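Side-chain contacts in fructuronate-tagaturonate epimerase UxaE from Cohnella laeviribosi in complex with 1 glycerol (Cohnella laeviribosi, PDB 6IL9), which catalyses the interconversion of D-fructuronate and D-tagaturonate by epimerisation, on a TIM-barrel scaffold that carries a zinc ion: residues A[110-115]-A[147-152]; A[226-231]-A[325-330]; A[282-287]-A[336-341]; A[381-386]-A[462-467]; A[444-449]-A[456-461]. All blocks are in the same frame, centred on the assembly; numbering follows the deposited sequence.

In the fold
The zinc ion is held at the TIM barrel by His161, Asp273 and His343, in or just after barrel strands, and the five contacts lie around it. Contacts 2 and 3 form one patch: their centres are 10 Å apart, and His329 ND1 lies 3.0 Å from His284 ND1 in a probable hydrogen bond. In contact 3 the side chain of Leu340 is about 13 Å from the zinc ion and about 14 Å from the glycerol. Contacts 4 and 5, with centres 12 Å apart, share helix 458-467 on the opposite side of the chain's centre from contacts 2 and 3. Contact 1 stands apart, its nearest atoms about 9 Å from contact 3 and 10 Å from contact 4.

Contact 1: residues A[110-115]-A[147-152]; sequences TVRGRA and FQEGYT
Arg112 and Glu149 meet in a salt bridge between two helix ends, the first just past helix 104-111 and the second in the last turn of helix 135-149. NH2 of Arg112 donates to OE1 of Glu149 at 2.5 Å, with a bent N-H...O angle of 140°. The carboxylate oxygen lies in the guanidinium plane but is approached on its anti side, the two flat groups being turned 37° apart. A bend at chi3 (-64°) turns the edge of the guanidinium to the carboxylate. Glu149 OE2 takes a hydrogen bond from Gln109.

Water adds two bridges. One molecule accepts from Arg112 NE and donates to the backbone O of Glu149; another bridges Val111 O and Tyr151 OH by hydrogen bonds, 2.5 Å from the OH.

The apolar part is small: Val111 CG2 packs 4.1 Å from CZ of Tyr151, whose side chain crosses the valine at about a right angle. Tyr151 follows Gly150, where a Schellman motif closes helix 135-149.

Both guanidinium nitrogens facing Glu149 thus have partners there, NH2 directly and NE through water, which should limit rotation of the arginine head, while the carboxylate probably eases the proximity of the like charges of Arg112 and Arg21.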
# COMPACT_ATOMS: atom_id res chain seq x y z
N THR A 110 -0.14 9.79 -12.37
CA THR A 110 -1.56 9.75 -12.05
C THR A 110 -1.95 10.80 -11.02
O THR A 110 -2.99 11.45 -11.15
CB THR A 110 -1.95 8.36 -11.56
OG1 THR A 110 -1.58 7.39 -12.55
CG2 THR A 110 -3.47 8.29 -11.32
N VAL A 111 -1.13 10.99 -9.98
CA VAL A 111 -1.51 11.95 -8.94
C VAL A 111 -1.08 13.38 -9.28
O VAL A 111 -1.56 14.32 -8.63
CB VAL A 111 -0.94 11.58 -7.56
CG1 VAL A 111 -1.51 10.23 -7.10
CG2 VAL A 111 0.60 11.57 -7.56
N ARG A 112 -0.19 13.56 -10.26
CA ARG A 112 0.19 14.91 -10.69
C ARG A 112 -1.06 15.70 -11.07
O ARG A 112 -1.91 15.23 -11.82
CB ARG A 112 1.15 14.81 -11.88
CG ARG A 112 1.54 16.13 -12.53
CD ARG A 112 2.21 15.89 -13.89
NE ARG A 112 3.47 15.16 -13.75
CZ ARG A 112 3.90 14.21 -14.58
NH1 ARG A 112 3.18 13.84 -15.63
NH2 ARG A 112 5.06 13.62 -14.35
N GLY A 113 -1.19 16.89 -10.47
CA GLY A 113 -2.33 17.73 -10.79
C GLY A 113 -3.62 17.37 -10.09
O GLY A 113 -4.67 17.91 -10.45
N ARG A 114 -3.58 16.47 -9.11
CA ARG A 114 -4.75 16.08 -8.34
C ARG A 114 -4.50 16.38 -6.86
O ARG A 114 -3.36 16.35 -6.39
CB ARG A 114 -5.06 14.58 -8.53
CG ARG A 114 -4.86 14.17 -9.96
CD ARG A 114 -5.77 13.08 -10.39
NE ARG A 114 -7.17 13.28 -10.03
CZ ARG A 114 -8.16 12.58 -10.58
NH1 ARG A 114 -7.86 11.68 -11.51
NH2 ARG A 114 -9.42 12.77 -10.20
N ALA A 115 -5.58 16.67 -6.14
CA ALA A 115 -5.47 17.07 -4.73
C ALA A 115 -5.43 15.82 -3.86
O ALA A 115 -6.36 15.49 -3.12
CB ALA A 115 -6.61 17.99 -4.33
N PHE A 147 11.97 11.65 -8.75
CA PHE A 147 13.06 12.34 -9.45
C PHE A 147 12.85 12.27 -10.96
O PHE A 147 12.94 13.29 -11.65
CB PHE A 147 14.40 11.71 -9.04
CG PHE A 147 15.61 12.47 -9.54
CD1 PHE A 147 16.12 13.55 -8.84
CD2 PHE A 147 16.25 12.06 -10.70
CE1 PHE A 147 17.24 14.24 -9.31
CE2 PHE A 147 17.37 12.75 -11.17
CZ PHE A 147 17.86 13.83 -10.47
N GLN A 148 12.54 11.08 -11.47
CA GLN A 148 12.30 10.91 -12.90
C GLN A 148 11.21 11.85 -13.41
O GLN A 148 11.33 12.42 -14.50
CB GLN A 148 11.92 9.47 -13.19
CG GLN A 148 11.59 9.21 -14.65
CD GLN A 148 11.20 7.77 -14.90
OE1 GLN A 148 11.82 6.85 -14.37
NE2 GLN A 148 10.18 7.57 -15.71
N GLU A 149 10.14 12.00 -12.64
CA GLU A 149 8.98 12.77 -13.05
C GLU A 149 9.01 14.21 -12.56
O GLU A 149 8.07 14.96 -12.83
CB GLU A 149 7.70 12.11 -12.53
CG GLU A 149 7.47 10.72 -13.08
CD GLU A 149 7.18 10.74 -14.57
OE1 GLU A 149 6.60 11.74 -15.06
OE2 GLU A 149 7.54 9.75 -15.25
N GLY A 150 10.07 14.61 -11.86
CA GLY A 150 10.16 15.97 -11.36
C GLY A 150 8.99 16.35 -10.47
O GLY A 150 8.46 17.46 -10.58
N TYR A 151 8.57 15.42 -9.62
CA TYR A 151 7.41 15.62 -8.75
C TYR A 151 7.94 16.03 -7.38
O TYR A 151 8.46 15.21 -6.63
CB TYR A 151 6.59 14.34 -8.66
CG TYR A 151 5.36 14.44 -7.78
CD1 TYR A 151 4.16 14.90 -8.30
CD2 TYR A 151 5.40 14.01 -6.46
CE1 TYR A 151 3.02 14.97 -7.51
CE2 TYR A 151 4.26 14.07 -5.65
CZ TYR A 151 3.08 14.55 -6.20
OH TYR A 151 1.95 14.62 -5.41
N THR A 152 7.81 17.32 -7.06
CA THR A 152 8.41 17.88 -5.86
C THR A 152 7.41 18.10 -4.74
O THR A 152 7.79 18.63 -3.69
CB THR A 152 9.10 19.21 -6.19
OG1 THR A 152 8.11 20.18 -6.57
CG2 THR A 152 10.08 19.03 -7.33
O HOH W 1 -0.42 15.08 -6.21
O HOH W 2 5.53 15.57 -11.88

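Contact 2: residues A[226-231]-A[325-330]; sequences GPHAIH and ELAVHA
A two-stranded antiparallel hairpin, strands 221-225 and 228-232, is set against helix 319-336 of the TIM barrel, and the meeting is made by His228 and Ile230 with Ala327 and Val328. The short segments of strand and helix run almost perpendicular, at 83°, with 9.9 Å between their axes. His228 and Ile230, two residues apart, point to the helix, and Ala229 between them points away.

The imidazole of His228 is the principal group. Val328 CG2 lies over one of its faces in a CH-pi contact, 4.0 Å from the ring centroid and 22° off the normal, displaced toward the ND1 side of the rim, where CG2 to ND1 is 3.8 Å. CG of Pro227 sits over the opposite face, so that the ring is held between a methyl and a proline carbon. Its far end reaches Ala327, with CE1 4.1 Å from the methyl CB.

The second branch of Val328 serves the other strand residue. With CG1 anti to the backbone N (chi1 -169°), the valine sends CG1 to Ile230 CD1 at 4.2 Å, and the two side chains run antiparallel past one another.

On its other sides helix 319-336 packs through Leu326 and Ala330 on helix 349-358 and strand 339-342, whereas Ile230 also touches Phe285 of helix 281-293, joining hairpin, three helices and a barrel strand.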
# COMPACT_ATOMS: atom_id res chain seq x y z
N GLY A 226 -22.06 13.68 16.11
CA GLY A 226 -22.89 14.33 15.13
C GLY A 226 -24.33 13.87 15.27
O GLY A 226 -24.87 13.79 16.38
N PRO A 227 -24.96 13.52 14.15
CA PRO A 227 -26.36 13.08 14.19
C PRO A 227 -26.55 11.67 14.69
O PRO A 227 -27.68 11.17 14.70
CB PRO A 227 -26.80 13.21 12.72
CG PRO A 227 -25.54 12.96 11.95
CD PRO A 227 -24.41 13.51 12.78
N HIS A 228 -25.48 11.00 15.12
CA HIS A 228 -25.53 9.60 15.51
C HIS A 228 -25.41 9.48 17.02
O HIS A 228 -24.52 10.07 17.63
CB HIS A 228 -24.41 8.82 14.82
CG HIS A 228 -24.40 9.00 13.34
ND1 HIS A 228 -25.34 8.42 12.51
CD2 HIS A 228 -23.60 9.74 12.53
CE1 HIS A 228 -25.10 8.77 11.26
NE2 HIS A 228 -24.05 9.58 11.25
N ALA A 229 -26.32 8.73 17.61
CA ALA A 229 -26.27 8.42 19.03
C ALA A 229 -25.66 7.03 19.19
O ALA A 229 -26.10 6.08 18.53
CB ALA A 229 -27.66 8.47 19.66
N ILE A 230 -24.63 6.93 20.02
CA ILE A 230 -23.95 5.67 20.30
C ILE A 230 -24.16 5.37 21.78
O ILE A 230 -23.73 6.14 22.64
CB ILE A 230 -22.46 5.72 19.95
CG1 ILE A 230 -22.26 6.02 18.46
CG2 ILE A 230 -21.77 4.41 20.33
CD1 ILE A 230 -20.81 6.03 18.02
N HIS A 231 -24.85 4.27 22.06
CA HIS A 231 -25.22 3.91 23.42
C HIS A 231 -24.57 2.59 23.79
O HIS A 231 -24.49 1.67 22.97
CB HIS A 231 -26.75 3.80 23.55
CG HIS A 231 -27.22 3.58 24.96
ND1 HIS A 231 -27.22 4.58 25.91
CD2 HIS A 231 -27.70 2.47 25.57
CE1 HIS A 231 -27.69 4.09 27.05
NE2 HIS A 231 -27.99 2.82 26.87
N GLU A 325 -23.35 2.02 7.95
CA GLU A 325 -22.24 1.89 8.89
C GLU A 325 -21.13 2.87 8.57
O GLU A 325 -20.53 3.46 9.49
CB GLU A 325 -21.72 0.45 8.91
CG GLU A 325 -22.83 -0.50 9.33
CD GLU A 325 -22.35 -1.78 9.95
OE1 GLU A 325 -21.12 -1.99 10.02
OE2 GLU A 325 -23.21 -2.58 10.38
N LEU A 326 -20.84 3.09 7.28
CA LEU A 326 -19.82 4.07 6.91
C LEU A 326 -20.16 5.45 7.47
O LEU A 326 -19.28 6.18 7.92
CB LEU A 326 -19.66 4.12 5.39
CG LEU A 326 -18.79 5.26 4.84
CD1 LEU A 326 -17.35 5.04 5.27
CD2 LEU A 326 -18.89 5.35 3.32
N ALA A 327 -21.45 5.82 7.45
CA ALA A 327 -21.85 7.12 7.97
C ALA A 327 -21.39 7.30 9.41
O ALA A 327 -20.85 8.35 9.77
CB ALA A 327 -23.37 7.28 7.86
N VAL A 328 -21.59 6.27 10.25
CA VAL A 328 -21.19 6.37 11.65
C VAL A 328 -19.67 6.30 11.79
O VAL A 328 -19.07 7.08 12.54
CB VAL A 328 -21.87 5.27 12.48
CG1 VAL A 328 -21.67 5.55 13.96
CG2 VAL A 328 -23.35 5.22 12.14
N HIS A 329 -19.03 5.36 11.08
CA HIS A 329 -17.57 5.25 11.10
C HIS A 329 -16.93 6.58 10.75
O HIS A 329 -15.97 7.01 11.40
CB HIS A 329 -17.09 4.19 10.11
CG HIS A 329 -17.30 2.78 10.55
ND1 HIS A 329 -16.90 2.31 11.78
CD2 HIS A 329 -17.82 1.71 9.89
CE1 HIS A 329 -17.19 1.03 11.88
NE2 HIS A 329 -17.75 0.64 10.75
N ALA A 330 -17.44 7.24 9.70
CA ALA A 330 -16.87 8.51 9.26
C ALA A 330 -17.10 9.60 10.30
O ALA A 330 -16.25 10.48 10.48
CB ALA A 330 -17.48 8.94 7.93

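Contact 3: residues A[282-287]-A[336-341]; sequences GSHFLV and FGYKLS
Phe336, the last helical residue before Gly337, meets Phe285 of helix 281-293. The two side chains cross at about a right angle and their rings at 47°, with centroids 5.6 Å apart; the rim atoms CZ and CE2 of Phe336 abut CE1 and CD1 of Phe285, the closest approach being 3.8 Å between CZ and CE1. Phe336 extends along the same helix to Ala288 and Ile292, and the other ring is also met by Phe223.

At Gly337, with its positive phi, the chain passes from helix 319-336 into strand 339-342, the seventh strand of the barrel, and helix 281-293 packs across the junction. Beyond this turn, Tyr338 holds its ring between the backbone N and the carbonyl carbon (chi1 56°), and this points the phenol toward the helix. Its OH lies 2.6 Å from NE2 of His284 in a hydrogen bond whose donor is not settled. The rings meet rim to rim, with planes at 43° and neither over the other's face, and they come from opposite directions. Since His284 ND1 is probably hydrogen-bonded to ND1 of His329, both imidazole nitrogens have partners, which should fix the turn of the ring in this buried place.

On strand 339-342 Leu340 completes the contact: its CD2 branch touches CE1 of His284 at 3.9 Å, while Leu326 packs on the same leucine from helix 319-336.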
# COMPACT_ATOMS: atom_id res chain seq x y z
N GLY A 282 -19.94 1.14 17.06
CA GLY A 282 -19.84 1.37 18.50
C GLY A 282 -18.53 0.88 19.09
O GLY A 282 -17.98 1.50 20.01
N SER A 283 -18.02 -0.25 18.59
CA SER A 283 -16.72 -0.73 19.05
C SER A 283 -15.62 0.22 18.60
O SER A 283 -14.68 0.51 19.35
CB SER A 283 -16.46 -2.13 18.51
OG SER A 283 -17.56 -2.98 18.78
N HIS A 284 -15.72 0.71 17.36
CA HIS A 284 -14.79 1.71 16.84
C HIS A 284 -14.73 2.93 17.76
O HIS A 284 -13.65 3.41 18.11
CB HIS A 284 -15.25 2.07 15.42
CG HIS A 284 -14.49 3.18 14.77
ND1 HIS A 284 -14.91 3.75 13.59
CD2 HIS A 284 -13.34 3.82 15.11
CE1 HIS A 284 -14.06 4.69 13.23
NE2 HIS A 284 -13.10 4.76 14.14
N PHE A 285 -15.90 3.43 18.17
CA PHE A 285 -15.94 4.56 19.10
C PHE A 285 -15.16 4.25 20.38
O PHE A 285 -14.39 5.08 20.87
CB PHE A 285 -17.38 4.92 19.44
CG PHE A 285 -17.50 6.09 20.38
CD1 PHE A 285 -17.45 7.39 19.90
CD2 PHE A 285 -17.63 5.89 21.75
CE1 PHE A 285 -17.55 8.47 20.76
CE2 PHE A 285 -17.72 6.96 22.60
CZ PHE A 285 -17.68 8.26 22.11
N LEU A 286 -15.39 3.07 20.96
CA LEU A 286 -14.72 2.74 22.22
C LEU A 286 -13.20 2.68 22.04
O LEU A 286 -12.45 3.22 22.86
CB LEU A 286 -15.25 1.42 22.77
CG LEU A 286 -14.63 0.94 24.09
CD1 LEU A 286 -15.73 0.39 25.00
CD2 LEU A 286 -13.60 -0.13 23.83
N VAL A 287 -12.74 2.02 20.98
CA VAL A 287 -11.31 1.93 20.72
C VAL A 287 -10.70 3.32 20.59
O VAL A 287 -9.72 3.65 21.26
CB VAL A 287 -11.04 1.07 19.47
CG1 VAL A 287 -9.56 1.17 19.05
CG2 VAL A 287 -11.46 -0.38 19.71
N PHE A 336 -12.84 12.52 16.42
CA PHE A 336 -11.55 12.36 17.07
C PHE A 336 -10.38 12.88 16.24
O PHE A 336 -9.27 13.01 16.78
CB PHE A 336 -11.33 10.88 17.42
CG PHE A 336 -12.23 10.39 18.51
CD1 PHE A 336 -12.14 10.91 19.79
CD2 PHE A 336 -13.19 9.42 18.26
CE1 PHE A 336 -12.98 10.47 20.81
CE2 PHE A 336 -14.02 8.97 19.26
CZ PHE A 336 -13.92 9.50 20.54
N GLY A 337 -10.58 13.15 14.94
CA GLY A 337 -9.62 13.88 14.13
C GLY A 337 -8.83 13.04 13.14
O GLY A 337 -8.20 13.62 12.24
N TYR A 338 -8.79 11.72 13.29
CA TYR A 338 -8.05 10.89 12.36
C TYR A 338 -8.92 10.59 11.14
O TYR A 338 -10.09 10.98 11.08
CB TYR A 338 -7.57 9.60 13.05
CG TYR A 338 -8.70 8.81 13.66
CD1 TYR A 338 -9.47 7.94 12.89
CD2 TYR A 338 -9.01 8.94 15.02
CE1 TYR A 338 -10.52 7.24 13.45
CE2 TYR A 338 -10.04 8.23 15.58
CZ TYR A 338 -10.80 7.39 14.79
OH TYR A 338 -11.83 6.69 15.37
N LYS A 339 -8.35 9.90 10.15
CA LYS A 339 -9.05 9.56 8.91
C LYS A 339 -9.42 8.08 8.89
O LYS A 339 -8.71 7.25 9.46
CB LYS A 339 -8.18 9.84 7.68
CG LYS A 339 -7.49 11.19 7.68
CD LYS A 339 -6.91 11.48 6.31
CE LYS A 339 -5.83 10.51 5.91
NZ LYS A 339 -5.11 10.99 4.67
N LEU A 340 -10.49 7.75 8.18
CA LEU A 340 -10.75 6.36 7.85
C LEU A 340 -9.77 5.87 6.80
O LEU A 340 -9.44 6.59 5.85
CB LEU A 340 -12.17 6.18 7.32
CG LEU A 340 -13.31 6.40 8.30
CD1 LEU A 340 -14.63 6.10 7.57
CD2 LEU A 340 -13.15 5.50 9.52
N SER A 341 -9.31 4.63 6.97
CA SER A 341 -8.41 3.98 6.03
C SER A 341 -9.10 2.76 5.43
O SER A 341 -9.64 1.93 6.16
CB SER A 341 -7.12 3.56 6.73
OG SER A 341 -6.22 3.02 5.79

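Contact 4: residues A[381-386]-A[462-467]; sequences KTNPGL and FRTLSE
Thr464 of helix 458-467 packs by its methyl group into the break between helices 369-382 and 384-402, which lie outside the barrel strands and follow one another with Asn383 alone between them. Asn383 is the first residue past helix 369-382 and the N-cap of the next, so the contact is made at a helix-helix junction.

The side chains of Asn383 and Thr464 cross at about a right angle. The asparagine comes from the junction with CG anti to the backbone N (chi1 -166°), bringing its CB up against the methyl of the threonine, 4.0 Å from Thr464 CG2. CG2 itself is turned anti to the carbonyl carbon of Thr464, and this placement directs the methyl at Asn383 and Leu386. The hydroxyl of Thr464 turns back to its own helix, where OG1 forms a weak hydrogen bond with the backbone O of Phe461. The methyl is therefore the group offered to the junction.

Leu386, in the first turn of the second helix, approaches the same methyl at a slant. Val379 of helix 369-382 touches both Leu386 and Thr464, closing the apolar cluster, and Glu460 of helix 458-467 also lies against Asn383 and Leu386. No hydrogen bond links the two segments; the closest apolar approach of the leucine is from CD2 to Thr464 CG2, at 4.2 Å.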
# COMPACT_ATOMS: atom_id res chain seq x y z
N LYS A 381 -1.52 -8.87 -23.15
CA LYS A 381 -1.72 -8.15 -24.41
C LYS A 381 -0.53 -8.26 -25.35
O LYS A 381 -0.71 -8.26 -26.57
CB LYS A 381 -1.98 -6.66 -24.13
CG LYS A 381 -3.35 -6.37 -23.54
CD LYS A 381 -3.51 -4.89 -23.22
CE LYS A 381 -4.86 -4.62 -22.57
NZ LYS A 381 -5.96 -4.61 -23.56
N THR A 382 0.69 -8.32 -24.82
CA THR A 382 1.89 -8.18 -25.64
C THR A 382 2.80 -9.40 -25.65
O THR A 382 3.67 -9.49 -26.52
CB THR A 382 2.72 -6.97 -25.17
OG1 THR A 382 3.23 -7.24 -23.86
CG2 THR A 382 1.86 -5.72 -25.13
N ASN A 383 2.61 -10.34 -24.73
CA ASN A 383 3.44 -11.54 -24.65
C ASN A 383 2.55 -12.71 -24.28
O ASN A 383 2.70 -13.32 -23.22
CB ASN A 383 4.57 -11.35 -23.63
CG ASN A 383 5.66 -12.41 -23.75
OD1 ASN A 383 6.76 -12.24 -23.24
ND2 ASN A 383 5.35 -13.50 -24.41
N PRO A 384 1.60 -13.06 -25.16
CA PRO A 384 0.60 -14.08 -24.78
C PRO A 384 1.20 -15.42 -24.41
O PRO A 384 0.67 -16.10 -23.52
CB PRO A 384 -0.28 -14.19 -26.04
CG PRO A 384 0.55 -13.63 -27.16
CD PRO A 384 1.40 -12.56 -26.53
N GLY A 385 2.31 -15.82 -25.04
CA GLY A 385 2.95 -17.07 -24.66
C GLY A 385 3.40 -17.07 -23.21
O GLY A 385 3.28 -18.09 -22.52
N LEU A 386 3.92 -15.94 -22.74
CA LEU A 386 4.31 -15.84 -21.34
C LEU A 386 3.09 -15.82 -20.44
O LEU A 386 3.08 -16.47 -19.39
CB LEU A 386 5.17 -14.58 -21.11
CG LEU A 386 5.60 -14.32 -19.66
CD1 LEU A 386 6.41 -15.48 -19.11
CD2 LEU A 386 6.38 -13.00 -19.55
N PHE A 462 9.93 -9.07 -16.54
CA PHE A 462 10.45 -7.71 -16.45
C PHE A 462 10.96 -7.22 -17.80
O PHE A 462 10.88 -6.03 -18.09
CB PHE A 462 11.53 -7.63 -15.36
CG PHE A 462 10.96 -7.46 -13.99
CD1 PHE A 462 10.46 -6.24 -13.57
CD2 PHE A 462 10.86 -8.55 -13.13
CE1 PHE A 462 9.90 -6.08 -12.31
CE2 PHE A 462 10.30 -8.40 -11.86
CZ PHE A 462 9.82 -7.17 -11.45
N ARG A 463 11.44 -8.14 -18.64
CA ARG A 463 11.86 -7.75 -19.97
C ARG A 463 10.68 -7.21 -20.78
O ARG A 463 10.80 -6.16 -21.43
CB ARG A 463 12.52 -8.94 -20.67
CG ARG A 463 13.52 -8.60 -21.75
CD ARG A 463 14.62 -9.67 -21.81
NE ARG A 463 14.07 -11.03 -21.89
CZ ARG A 463 14.41 -12.03 -21.08
NH1 ARG A 463 15.30 -11.85 -20.12
NH2 ARG A 463 13.86 -13.23 -21.25
N THR A 464 9.53 -7.89 -20.74
CA THR A 464 8.40 -7.35 -21.50
C THR A 464 7.88 -6.06 -20.88
O THR A 464 7.46 -5.16 -21.61
CB THR A 464 7.26 -8.35 -21.66
OG1 THR A 464 6.35 -8.26 -20.56
CG2 THR A 464 7.76 -9.76 -21.80
N LEU A 465 7.92 -5.94 -19.55
CA LEU A 465 7.40 -4.71 -18.95
C LEU A 465 8.30 -3.52 -19.24
O LEU A 465 7.81 -2.40 -19.39
CB LEU A 465 7.19 -4.90 -17.45
CG LEU A 465 5.76 -5.27 -17.02
CD1 LEU A 465 4.81 -4.09 -17.21
CD2 LEU A 465 5.26 -6.46 -17.85
N SER A 466 9.61 -3.75 -19.36
CA SER A 466 10.50 -2.67 -19.78
C SER A 466 10.26 -2.29 -21.24
O SER A 466 10.20 -1.11 -21.58
CB SER A 466 11.95 -3.09 -19.55
OG SER A 466 12.84 -2.07 -19.97
N GLU A 467 10.10 -3.29 -22.12
CA GLU A 467 9.80 -3.00 -23.51
C GLU A 467 8.48 -2.26 -23.66
O GLU A 467 8.31 -1.48 -24.60
CB GLU A 467 9.77 -4.31 -24.33
CG GLU A 467 11.12 -4.99 -24.45
CD GLU A 467 11.02 -6.47 -24.82
OE1 GLU A 467 12.07 -7.14 -24.87
OE2 GLU A 467 9.89 -6.97 -25.05

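Contact 5: residues A[444-449]-A[456-461]; sequences LLLQAK and LFRDEF
With CG anti to the carbonyl carbon (chi1 -45°), Phe457 swings its ring toward Leu445 and Ala448, and Arg458, extended as far as NE (chi1 -177°), runs its methylenes past Leu446. The phenylalanine edge meets the Leu445 carbonyl in the ring plane, CD2 to O 3.6 Å, while CE2 packs 3.8 Å from Leu445 CD2 and 4.0 Å from Ala448 CB. Leu456 CG lies over one face of that ring. On the arginine, CB and CD flank Leu446 O, each at 3.3 Å.

Leu456 N donates an almost straight bond to Ala448 O (2.9 Å, 175°). A water bridges Leu445 O, Ala448 O and Phe457 N, accepting from the last.

These bonds draw together the two ends of the loop between helices 442-446 and 458-467. Ala448 O accepts from Leu456 N and may also take a proton from the water, which supplies a partner for Phe457 N at the N-cap, so the amides of Leu456 and Phe457 both have partners beside an apolar ring.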
# COMPACT_ATOMS: atom_id res chain seq x y z
N LEU A 444 4.49 -16.63 -5.74
CA LEU A 444 4.82 -17.92 -6.36
C LEU A 444 5.31 -17.75 -7.79
O LEU A 444 6.18 -18.51 -8.25
CB LEU A 444 3.59 -18.82 -6.37
CG LEU A 444 2.99 -19.27 -5.06
CD1 LEU A 444 1.61 -19.82 -5.34
CD2 LEU A 444 3.90 -20.32 -4.43
N LEU A 445 4.72 -16.83 -8.54
CA LEU A 445 5.12 -16.63 -9.93
C LEU A 445 6.47 -15.94 -10.02
O LEU A 445 7.34 -16.35 -10.80
CB LEU A 445 4.06 -15.80 -10.67
CG LEU A 445 2.75 -16.52 -10.97
CD1 LEU A 445 1.63 -15.53 -11.30
CD2 LEU A 445 2.94 -17.49 -12.14
N LEU A 446 6.66 -14.88 -9.23
CA LEU A 446 7.89 -14.10 -9.29
C LEU A 446 9.10 -14.91 -8.84
O LEU A 446 10.20 -14.75 -9.37
CB LEU A 446 7.75 -12.85 -8.41
CG LEU A 446 7.61 -11.44 -8.98
CD1 LEU A 446 7.52 -11.38 -10.50
CD2 LEU A 446 6.43 -10.70 -8.30
N GLN A 447 8.91 -15.78 -7.85
CA GLN A 447 10.03 -16.55 -7.31
C GLN A 447 10.19 -17.92 -7.97
O GLN A 447 11.11 -18.65 -7.62
CB GLN A 447 9.89 -16.70 -5.80
CG GLN A 447 9.72 -15.37 -5.08
CD GLN A 447 11.00 -14.84 -4.44
OE1 GLN A 447 11.92 -14.40 -5.13
NE2 GLN A 447 11.05 -14.88 -3.11
N ALA A 448 9.33 -18.26 -8.94
CA ALA A 448 9.39 -19.57 -9.57
C ALA A 448 10.71 -19.75 -10.33
O ALA A 448 11.21 -18.83 -10.97
CB ALA A 448 8.23 -19.75 -10.54
N LYS A 449 11.26 -20.96 -10.26
CA LYS A 449 12.54 -21.22 -10.91
C LYS A 449 12.47 -22.52 -11.70
O LYS A 449 11.59 -23.36 -11.49
CB LYS A 449 13.68 -21.25 -9.89
CG LYS A 449 14.13 -19.84 -9.50
CD LYS A 449 14.60 -19.77 -8.07
CE LYS A 449 14.43 -18.35 -7.53
NZ LYS A 449 14.94 -17.33 -8.49
N LEU A 456 11.85 -18.91 -13.81
CA LEU A 456 10.91 -19.53 -14.74
C LEU A 456 10.13 -18.47 -15.51
O LEU A 456 9.91 -18.62 -16.71
CB LEU A 456 9.98 -20.46 -13.97
CG LEU A 456 9.04 -21.38 -14.75
CD1 LEU A 456 9.77 -22.31 -15.73
CD2 LEU A 456 8.18 -22.20 -13.78
N PHE A 457 9.72 -17.39 -14.83
CA PHE A 457 8.99 -16.31 -15.49
C PHE A 457 9.58 -14.93 -15.25
O PHE A 457 9.35 -14.04 -16.08
CB PHE A 457 7.53 -16.26 -15.03
CG PHE A 457 6.85 -17.59 -15.01
CD1 PHE A 457 6.61 -18.28 -16.18
CD2 PHE A 457 6.44 -18.15 -13.81
CE1 PHE A 457 5.98 -19.51 -16.16
CE2 PHE A 457 5.82 -19.37 -13.77
CZ PHE A 457 5.59 -20.06 -14.95
N ARG A 458 10.30 -14.71 -14.15
CA ARG A 458 10.52 -13.35 -13.66
C ARG A 458 11.35 -12.52 -14.63
O ARG A 458 11.04 -11.35 -14.88
CB ARG A 458 11.16 -13.40 -12.28
CG ARG A 458 11.36 -12.03 -11.67
CD ARG A 458 12.05 -12.15 -10.33
NE ARG A 458 12.15 -10.87 -9.65
CZ ARG A 458 13.06 -9.95 -9.92
NH1 ARG A 458 13.97 -10.17 -10.87
NH2 ARG A 458 13.08 -8.80 -9.25
N ASP A 459 12.43 -13.09 -15.17
CA ASP A 459 13.28 -12.31 -16.07
C ASP A 459 12.54 -11.89 -17.33
O ASP A 459 12.61 -10.73 -17.74
CB ASP A 459 14.53 -13.11 -16.43
CG ASP A 459 15.45 -13.33 -15.25
OD1 ASP A 459 15.47 -12.45 -14.36
OD2 ASP A 459 16.13 -14.37 -15.21
N GLU A 460 11.82 -12.83 -17.96
CA GLU A 460 11.07 -12.47 -19.15
C GLU A 460 9.93 -11.50 -18.82
O GLU A 460 9.63 -10.62 -19.63
CB GLU A 460 10.52 -13.72 -19.84
CG GLU A 460 9.89 -13.39 -21.18
CD GLU A 460 9.35 -14.61 -21.92
OE1 GLU A 460 9.41 -15.74 -21.37
OE2 GLU A 460 8.86 -14.43 -23.05
N PHE A 461 9.31 -11.65 -17.65
CA PHE A 461 8.27 -10.71 -17.24
C PHE A 461 8.79 -9.28 -17.21
O PHE A 461 8.18 -8.36 -17.77
CB PHE A 461 7.72 -11.13 -15.87
CG PHE A 461 6.66 -10.20 -15.32
CD1 PHE A 461 5.32 -10.38 -15.65
CD2 PHE A 461 6.99 -9.18 -14.45
CE1 PHE A 461 4.34 -9.53 -15.14
CE2 PHE A 461 6.02 -8.35 -13.93
CZ PHE A 461 4.70 -8.53 -14.28
O HOH W 3 9.76 -16.74 -12.10